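Local coordinates for membrane-bound lytic murein transglycosylase A (Burkholderia pseudomallei, PDB 6QK4), which probably cleaves the beta-1,4 bond between N-acetylmuramic acid and N-acetylglucosamine in peptidoglycan, forming a 1,6-anhydro bond in the muramic acid residue, at residues Q62-A67 with R80-T85; G101-Y106 with L288-P293; E163-Q168 with A231-N236. All coordinates share one frame; numbering follows the deposited sequence.

Contact 1 (Q62-A67 with R80-T85)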
loop_
_atom_site.group_PDB
_atom_site.type_symbol
_atom_site.label_atom_id
_atom_site.label_comp_id
_atom_site.label_asym_id
_atom_site.label_seq_id
_atom_site.Cartn_x
_atom_site.Cartn_y
_atom_site.Cartn_z
ATOM N N GLN A 62 -12.390 25.747 -3.863
ATOM C CA GLN A 62 -11.653 26.869 -3.293
ATOM C C GLN A 62 -12.068 27.138 -1.855
ATOM O O GLN A 62 -11.212 27.357 -0.991
ATOM C CB GLN A 62 -11.880 28.137 -4.167
ATOM C CG GLN A 62 -11.163 28.116 -5.468
ATOM C CD GLN A 62 -11.518 29.359 -6.348
ATOM O OE1 GLN A 62 -12.117 30.338 -5.853
ATOM N NE2 GLN A 62 -11.142 29.312 -7.638
ATOM N N ARG A 63 -13.377 27.201 -1.580
ATOM C CA ARG A 63 -13.796 27.529 -0.228
ATOM C C ARG A 63 -13.412 26.440 0.756
ATOM O O ARG A 63 -12.993 26.737 1.878
ATOM C CB ARG A 63 -15.306 27.731 -0.142
ATOM C CG ARG A 63 -15.780 29.042 -0.752
ATOM C CD ARG A 63 -17.314 28.998 -0.774
ATOM N NE ARG A 63 -17.894 28.763 0.558
ATOM C CZ ARG A 63 -18.580 27.671 0.921
ATOM N NH1 ARG A 63 -18.785 26.667 0.061
ATOM N NH2 ARG A 63 -19.055 27.576 2.162
ATOM N N ALA A 64 -13.666 25.182 0.404
ATOM C CA ALA A 64 -13.332 24.097 1.327
ATOM C C ALA A 64 -11.840 24.067 1.637
ATOM O O ALA A 64 -11.446 23.828 2.795
ATOM C CB ALA A 64 -13.773 22.737 0.756
ATOM N N CYS A 65 -10.996 24.229 0.603
ATOM C CA CYS A 65 -9.553 24.214 0.797
ATOM C C CYS A 65 -9.088 25.400 1.636
ATOM O O CYS A 65 -8.227 25.246 2.513
ATOM C CB CYS A 65 -8.838 24.176 -0.538
ATOM S SG CYS A 65 -8.829 22.441 -1.120
ATOM N N ALA A 66 -9.680 26.581 1.427
ATOM C CA ALA A 66 -9.341 27.713 2.296
ATOM C C ALA A 66 -9.649 27.406 3.769
ATOM O O ALA A 66 -8.825 27.677 4.654
ATOM C CB ALA A 66 -10.054 28.991 1.811
ATOM N N ALA A 67 -10.822 26.833 4.053
ATOM C CA ALA A 67 -11.165 26.484 5.428
ATOM C C ALA A 67 -10.270 25.376 5.937
ATOM O O ALA A 67 -9.898 25.360 7.114
ATOM C CB ALA A 67 -12.628 26.064 5.514
ATOM N N ARG A 80 -14.251 17.118 12.202
ATOM C CA ARG A 80 -15.548 16.491 11.913
ATOM C C ARG A 80 -16.552 17.564 11.486
ATOM O O ARG A 80 -17.286 17.396 10.507
ATOM C CB ARG A 80 -16.080 15.726 13.135
ATOM C CG ARG A 80 -17.306 14.858 12.855
ATOM C CD ARG A 80 -17.663 14.026 14.063
ATOM N NE ARG A 80 -16.627 13.058 14.472
ATOM C CZ ARG A 80 -16.420 11.865 13.886
ATOM N NH1 ARG A 80 -17.147 11.470 12.813
ATOM N NH2 ARG A 80 -15.463 11.069 14.363
ATOM N N THR A 81 -16.573 18.682 12.211
ATOM C CA THR A 81 -17.502 19.763 11.839
ATOM C C THR A 81 -17.217 20.298 10.444
ATOM O O THR A 81 -18.133 20.550 9.629
ATOM C CB THR A 81 -17.406 20.852 12.891
ATOM O OG1 THR A 81 -17.886 20.267 14.083
ATOM C CG2 THR A 81 -18.254 22.059 12.486
ATOM N N PHE A 82 -15.939 20.420 10.112
ATOM C CA PHE A 82 -15.582 20.853 8.778
ATOM C C PHE A 82 -16.146 19.912 7.720
ATOM O O PHE A 82 -16.652 20.360 6.700
ATOM C CB PHE A 82 -14.043 20.935 8.672
ATOM C CG PHE A 82 -13.540 21.005 7.277
ATOM C CD1 PHE A 82 -13.484 22.212 6.653
ATOM C CD2 PHE A 82 -13.075 19.867 6.607
ATOM C CE1 PHE A 82 -13.018 22.375 5.366
ATOM C CE2 PHE A 82 -12.606 20.007 5.292
ATOM C CZ PHE A 82 -12.554 21.267 4.664
ATOM N N PHE A 83 -15.894 18.599 7.846
ATOM C CA PHE A 83 -16.346 17.705 6.779
ATOM C C PHE A 83 -17.883 17.736 6.666
ATOM O O PHE A 83 -18.432 17.709 5.562
ATOM C CB PHE A 83 -15.828 16.277 7.047
ATOM C CG PHE A 83 -14.375 16.128 6.780
ATOM C CD1 PHE A 83 -13.920 16.232 5.468
ATOM C CD2 PHE A 83 -13.465 15.872 7.787
ATOM C CE1 PHE A 83 -12.536 16.062 5.155
ATOM C CE2 PHE A 83 -12.088 15.695 7.484
ATOM C CZ PHE A 83 -11.650 15.803 6.181
ATOM N N GLU A 84 -18.570 17.848 7.811
ATOM C CA GLU A 84 -20.038 17.823 7.825
ATOM C C GLU A 84 -20.597 19.093 7.218
ATOM O O GLU A 84 -21.668 19.074 6.610
ATOM C CB GLU A 84 -20.554 17.622 9.261
ATOM C CG GLU A 84 -20.314 16.186 9.808
ATOM C CD GLU A 84 -20.847 16.031 11.178
ATOM O OE1 GLU A 84 -21.445 17.042 11.667
ATOM O OE2 GLU A 84 -20.676 14.988 11.813
ATOM N N THR A 85 -19.842 20.193 7.300
ATOM C CA THR A 85 -20.250 21.516 6.855
ATOM C C THR A 85 -19.919 21.764 5.389
ATOM O O THR A 85 -20.701 22.410 4.681
ATOM C CB THR A 85 -19.547 22.592 7.724
ATOM O OG1 THR A 85 -19.988 22.494 9.080
ATOM C CG2 THR A 85 -19.781 24.020 7.219
#
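F82 reaches from one helix to the next and meets A64 and A67, two small residues one turn apart, in a helix-to-helix packing of helix 62-68 against helix 76-86. The apolar part is carried by alanine methyls. A67 CB lies 3.7 Å from F82 CE1, at the edge of the ring and near its plane, whereas A64 CB keeps a looser 4.3 Å from F82 CZ. With its CG anti to the backbone N (chi1 164°), the phenylalanine carries its ring over to helix 62-68. Beyond the pair, L48 of helix 44-55 and L71 also touch F82, and Y86 meets its ring, so the aromatic group sits in a small buried cluster. C65, whose CB points away from helix 76-86, is tied to helix 44-55 by its disulfide with C52. Within 80-85, the polar contact is local: T85 OG1 donates to T81 O over 2.7 Å from above the carbonyl plane, while T85 N reaches the same oxygen from the opposite face. Across the helices the polar element is a backbone carbonyl set against the aromatic edge, A64 O lying 3.3 Å from F82 CE1 and 3.4 Å from F82 CZ.

Contact 2 (G101-Y106 with L288-P293)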
loop_
_atom_site.group_PDB
_atom_site.type_symbol
_atom_site.label_atom_id
_atom_site.label_comp_id
_atom_site.label_asym_id
_atom_site.label_seq_id
_atom_site.Cartn_x
_atom_site.Cartn_y
_atom_site.Cartn_z
ATOM N N GLY A 101 -18.430 -3.927 -2.359
ATOM C CA GLY A 101 -17.254 -4.016 -3.222
ATOM C C GLY A 101 -16.012 -4.432 -2.464
ATOM O O GLY A 101 -16.042 -4.604 -1.253
ATOM N N LEU A 102 -14.915 -4.645 -3.176
ATOM C CA LEU A 102 -13.768 -5.316 -2.597
ATOM C C LEU A 102 -12.686 -4.303 -2.214
ATOM O O LEU A 102 -12.351 -3.399 -3.000
ATOM C CB LEU A 102 -13.208 -6.356 -3.571
ATOM C CG LEU A 102 -11.934 -7.043 -3.140
ATOM C CD1 LEU A 102 -12.263 -7.967 -1.984
ATOM C CD2 LEU A 102 -11.317 -7.806 -4.302
ATOM N N VAL A 103 -12.161 -4.439 -0.999
ATOM C CA VAL A 103 -11.043 -3.617 -0.488
ATOM C C VAL A 103 -9.817 -4.506 -0.317
ATOM O O VAL A 103 -9.800 -5.417 0.539
ATOM C CB VAL A 103 -11.376 -2.976 0.862
ATOM C CG1 VAL A 103 -10.234 -1.983 1.287
ATOM C CG2 VAL A 103 -12.682 -2.200 0.707
ATOM N N THR A 104 -8.772 -4.222 -1.083
ATOM C CA THR A 104 -7.497 -4.888 -0.880
ATOM C C THR A 104 -6.516 -3.890 -0.245
ATOM O O THR A 104 -6.888 -2.761 0.060
ATOM C CB THR A 104 -6.975 -5.472 -2.208
ATOM O OG1 THR A 104 -7.001 -4.481 -3.237
ATOM C CG2 THR A 104 -7.866 -6.647 -2.659
ATOM N N GLY A 105 -5.246 -4.277 -0.068
ATOM C CA GLY A 105 -4.300 -3.375 0.584
ATOM C C GLY A 105 -2.931 -3.352 -0.070
ATOM O O GLY A 105 -2.550 -4.284 -0.774
ATOM N N TYR A 106 -2.230 -2.217 0.092
ATOM C CA TYR A 106 -0.843 -2.135 -0.390
ATOM C C TYR A 106 -0.021 -1.329 0.598
ATOM O O TYR A 106 -0.542 -0.762 1.580
ATOM C CB TYR A 106 -0.757 -1.533 -1.791
ATOM C CG TYR A 106 -1.103 -0.073 -2.025
ATOM C CD1 TYR A 106 -2.398 0.437 -1.791
ATOM C CD2 TYR A 106 -0.136 0.800 -2.573
ATOM C CE1 TYR A 106 -2.666 1.778 -2.109
ATOM C CE2 TYR A 106 -0.416 2.094 -2.920
ATOM C CZ TYR A 106 -1.691 2.579 -2.646
ATOM O OH TYR A 106 -1.947 3.883 -3.011
ATOM N N LEU A 288 -14.967 4.994 3.818
ATOM C CA LEU A 288 -14.810 3.577 3.563
ATOM C C LEU A 288 -15.258 2.793 4.798
ATOM O O LEU A 288 -14.746 3.019 5.881
ATOM C CB LEU A 288 -13.326 3.290 3.217
ATOM C CG LEU A 288 -13.000 1.882 2.748
ATOM C CD1 LEU A 288 -13.795 1.481 1.502
ATOM C CD2 LEU A 288 -11.462 1.771 2.467
ATOM N N GLN A 289 -16.175 1.848 4.601
ATOM C CA GLN A 289 -16.597 0.941 5.658
ATOM C C GLN A 289 -16.161 -0.451 5.245
ATOM O O GLN A 289 -16.571 -0.927 4.181
ATOM C CB GLN A 289 -18.111 1.021 5.807
ATOM C CG GLN A 289 -18.629 -0.013 6.884
ATOM C CD GLN A 289 -20.136 0.106 7.045
ATOM O OE1 GLN A 289 -20.835 0.604 6.143
ATOM N NE2 GLN A 289 -20.640 -0.323 8.187
ATOM N N THR A 290 -15.322 -1.088 6.067
ATOM C CA THR A 290 -14.757 -2.398 5.705
ATOM C C THR A 290 -14.354 -3.114 7.022
ATOM O O THR A 290 -14.915 -2.809 8.083
ATOM C CB THR A 290 -13.648 -2.223 4.635
ATOM O OG1 THR A 290 -13.208 -3.524 4.246
ATOM C CG2 THR A 290 -12.391 -1.486 5.173
ATOM N N THR A 291 -13.404 -4.045 6.979
ATOM C CA THR A 291 -12.912 -4.699 8.189
ATOM C C THR A 291 -11.393 -4.818 8.128
ATOM O O THR A 291 -10.791 -4.720 7.062
ATOM C CB THR A 291 -13.517 -6.123 8.392
ATOM O OG1 THR A 291 -13.377 -6.873 7.175
ATOM C CG2 THR A 291 -15.005 -6.031 8.719
ATOM N N ARG A 292 -10.786 -5.090 9.310
ATOM C CA ARG A 292 -9.328 -5.244 9.379
ATOM C C ARG A 292 -8.926 -6.654 8.979
ATOM O O ARG A 292 -9.563 -7.609 9.390
ATOM C CB ARG A 292 -8.843 -5.004 10.791
ATOM C CG ARG A 292 -9.127 -3.660 11.350
ATOM C CD ARG A 292 -8.155 -3.382 12.490
ATOM N NE ARG A 292 -8.234 -1.962 12.758
ATOM C CZ ARG A 292 -7.327 -1.083 12.378
ATOM N NH1 ARG A 292 -6.227 -1.505 11.768
ATOM N NH2 ARG A 292 -7.502 0.199 12.664
ATOM N N PRO A 293 -7.810 -6.800 8.288
ATOM C CA PRO A 293 -7.471 -8.105 7.699
ATOM C C PRO A 293 -7.226 -9.243 8.689
ATOM O O PRO A 293 -7.563 -10.396 8.378
ATOM C CB PRO A 293 -6.192 -7.799 6.894
ATOM C CG PRO A 293 -5.762 -6.395 7.267
ATOM C CD PRO A 293 -6.999 -5.675 7.776
#
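V103 projects from strand 101-114 toward strand 285-291 and meets L288 and T290, two residues whose CB atoms point back at it. Its CB already lies 3.9 Å from T290 OG1. From there the side chain forks. CG1, anti to the backbone N (chi1 -173°), goes to the leucine and stands 4.1 Å from L288 CD2. CG2, anti to the carbonyl carbon, touches both partners: it comes within 3.9 Å of L288 CD1 and within 3.8 Å of T290 OG1, with T290 CB only slightly farther off. Each valine methyl thus faces a different methyl of L288, and the two branched side chains meet tip to tip. The threonine also approaches V103 tip to tip, but the hydroxyl forms its hydrogen bond elsewhere, with N338 O, and offers the valine a van der Waals contact. No hydrogen bond joins the two segments, whose closest CA atoms, those of V103 and T290, are 7.3 Å apart. M341 and Y320 add to the apolar surroundings of L288, and V103 bonds through its backbone to Q337 of strand 336-346. V103 and L288 thus meet on a buried side of two strands that both pair antiparallel with strand 336-346, consistent with the core of the double-psi barrel to which the 3D domain family is related.

Contact 3 (E163-Q168 with A231-N236)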
loop_
_atom_site.group_PDB
_atom_site.type_symbol
_atom_site.label_atom_id
_atom_site.label_comp_id
_atom_site.label_asym_id
_atom_site.label_seq_id
_atom_site.Cartn_x
_atom_site.Cartn_y
_atom_site.Cartn_z
ATOM N N GLU A 163 13.848 -9.264 4.021
ATOM C CA GLU A 163 13.348 -7.997 3.493
ATOM C C GLU A 163 13.717 -7.788 2.026
ATOM O O GLU A 163 12.908 -7.266 1.255
ATOM C CB GLU A 163 13.860 -6.828 4.328
ATOM C CG GLU A 163 13.440 -6.924 5.778
ATOM C CD GLU A 163 13.880 -5.747 6.640
ATOM O OE1 GLU A 163 14.149 -4.661 6.108
ATOM O OE2 GLU A 163 13.931 -5.926 7.884
ATOM N N ALA A 164 14.957 -8.124 1.635
ATOM C CA ALA A 164 15.352 -8.001 0.235
ATOM C C ALA A 164 14.460 -8.856 -0.658
ATOM O O ALA A 164 14.016 -8.422 -1.725
ATOM C CB ALA A 164 16.825 -8.433 0.072
ATOM N N PHE A 165 14.208 -10.085 -0.228
ATOM C CA PHE A 165 13.337 -10.997 -0.950
ATOM C C PHE A 165 11.953 -10.407 -1.137
ATOM O O PHE A 165 11.378 -10.489 -2.225
ATOM C CB PHE A 165 13.255 -12.298 -0.167
ATOM C CG PHE A 165 12.468 -13.364 -0.834
ATOM C CD1 PHE A 165 11.074 -13.439 -0.664
ATOM C CD2 PHE A 165 13.126 -14.335 -1.619
ATOM C CE1 PHE A 165 10.324 -14.471 -1.263
ATOM C CE2 PHE A 165 12.386 -15.401 -2.215
ATOM C CZ PHE A 165 11.001 -15.460 -2.029
ATOM N N PHE A 166 11.370 -9.853 -0.075
ATOM C CA PHE A 166 10.020 -9.296 -0.238
ATOM C C PHE A 166 9.996 -7.963 -0.940
ATOM O O PHE A 166 8.969 -7.618 -1.532
ATOM C CB PHE A 166 9.317 -9.223 1.123
ATOM C CG PHE A 166 8.866 -10.593 1.573
ATOM C CD1 PHE A 166 7.887 -11.273 0.850
ATOM C CD2 PHE A 166 9.485 -11.244 2.614
ATOM C CE1 PHE A 166 7.511 -12.548 1.200
ATOM C CE2 PHE A 166 9.096 -12.517 2.985
ATOM C CZ PHE A 166 8.123 -13.177 2.279
ATOM N N LEU A 167 11.120 -7.242 -0.969
ATOM C CA LEU A 167 11.179 -6.080 -1.838
ATOM C C LEU A 167 11.136 -6.519 -3.291
ATOM O O LEU A 167 10.491 -5.866 -4.117
ATOM C CB LEU A 167 12.445 -5.272 -1.538
ATOM C CG LEU A 167 12.832 -4.154 -2.481
ATOM C CD1 LEU A 167 11.822 -3.043 -2.262
ATOM C CD2 LEU A 167 14.175 -3.616 -2.153
ATOM N N GLN A 168 11.836 -7.622 -3.621
ATOM C CA GLN A 168 11.712 -8.192 -4.960
ATOM C C GLN A 168 10.277 -8.572 -5.299
ATOM O O GLN A 168 9.847 -8.367 -6.431
ATOM C CB GLN A 168 12.607 -9.417 -5.115
ATOM C CG GLN A 168 14.041 -9.069 -5.288
ATOM C CD GLN A 168 14.905 -10.307 -5.271
ATOM O OE1 GLN A 168 14.793 -11.154 -4.391
ATOM N NE2 GLN A 168 15.802 -10.386 -6.229
ATOM N N ALA A 231 19.137 -21.565 1.460
ATOM C CA ALA A 231 18.428 -22.631 0.742
ATOM C C ALA A 231 16.931 -22.363 0.641
ATOM O O ALA A 231 16.305 -22.719 -0.367
ATOM C CB ALA A 231 18.671 -23.987 1.411
ATOM N N LEU A 232 16.326 -21.743 1.655
ATOM C CA LEU A 232 14.904 -21.425 1.532
ATOM C C LEU A 232 14.672 -20.422 0.418
ATOM O O LEU A 232 13.767 -20.585 -0.418
ATOM C CB LEU A 232 14.366 -20.880 2.858
ATOM C CG LEU A 232 12.909 -20.344 2.902
ATOM C CD1 LEU A 232 11.847 -21.401 2.514
ATOM C CD2 LEU A 232 12.626 -19.709 4.292
ATOM N N LEU A 233 15.492 -19.370 0.369
ATOM C CA LEU A 233 15.252 -18.362 -0.648
ATOM C C LEU A 233 15.446 -18.945 -2.048
ATOM O O LEU A 233 14.699 -18.585 -2.982
ATOM C CB LEU A 233 16.144 -17.151 -0.399
ATOM C CG LEU A 233 16.048 -16.504 0.985
ATOM C CD1 LEU A 233 16.781 -15.208 1.025
ATOM C CD2 LEU A 233 14.606 -16.219 1.331
ATOM N N ASP A 234 16.383 -19.906 -2.185
ATOM C CA ASP A 234 16.645 -20.554 -3.462
ATOM C C ASP A 234 15.480 -21.417 -3.936
ATOM O O ASP A 234 15.431 -21.765 -5.118
ATOM C CB ASP A 234 17.889 -21.415 -3.364
ATOM C CG ASP A 234 19.153 -20.628 -3.490
ATOM O OD1 ASP A 234 19.083 -19.406 -3.778
ATOM O OD2 ASP A 234 20.219 -21.224 -3.277
ATOM N N THR A 235 14.523 -21.741 -3.070
ATOM C CA THR A 235 13.359 -22.463 -3.563
ATOM C C THR A 235 12.460 -21.602 -4.444
ATOM O O THR A 235 11.510 -22.141 -5.012
ATOM C CB THR A 235 12.537 -23.037 -2.407
ATOM O OG1 THR A 235 11.906 -21.969 -1.701
ATOM C CG2 THR A 235 13.398 -23.836 -1.462
ATOM N N ASN A 236 12.695 -20.273 -4.539
ATOM C CA ASN A 236 11.978 -19.401 -5.456
ATOM C C ASN A 236 12.855 -19.093 -6.656
ATOM O O ASN A 236 13.753 -18.243 -6.556
ATOM C CB ASN A 236 11.555 -18.088 -4.761
ATOM C CG ASN A 236 10.974 -17.080 -5.742
ATOM O OD1 ASN A 236 10.425 -17.475 -6.767
ATOM N ND2 ASN A 236 11.097 -15.761 -5.452
#
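F165, on helix 161-170, brings its ring against L233, which lies on helix 229-234, and N236, which follows in the chain. The leucine touches the inner half of the ring, with L233 CD2 3.8 Å from F165 CD2 as the two side chains run alongside each other, pointing opposite ways. The asparagine takes the far end: its ND2 lies 3.4 Å from F165 CZ and 3.5 Å from F165 CE2, and its CB sits at the ring edge, in plane. Ring and amide planes are turned 73° apart, and the amide nitrogen approaches obliquely. With CG anti to the backbone N (chi1 -176°), the F165 ring continues toward 231-236. A second shell fixes the asparagine: N236 OD1 accepts from the backbone N of R196 and R238, and N236 O from R141 NE. T235, just before it, is turned back on the helix, its OG1 donating in the carbonyl plane to L232 O over 2.7 Å. Farther out, I198 of helix 198-204 touches both F165 and L233, while D234 forms a salt bridge with R146. The result is a buried contact of helix 161-170 with helix 229-234 and the loop residue N236, joining two helical parts of the MltA-specific insert domain.

In the fold
All three contacts are buried and bridge their segments without a hydrogen bond, yet their places differ. Contact 2 lies nearest the middle, its centre about 12 Å from the centre of the chain, with branched side chains meeting between two strands that both pair with strand 336-346. Contacts 1 and 3 lie farther out, on opposite sides of that centre and about 47 Å apart between centres: contact 1 packs helix on helix, contact 3 a helix against a helix and the loop residue N236. Each rests on one phenylalanine, but contact 1 offers it small methyls and a backbone carbonyl, contact 3 a leucine and an amide. The chain between the segments of contact 2 contains all of contact 3, whereas contact 1 is complete before contact 2 begins.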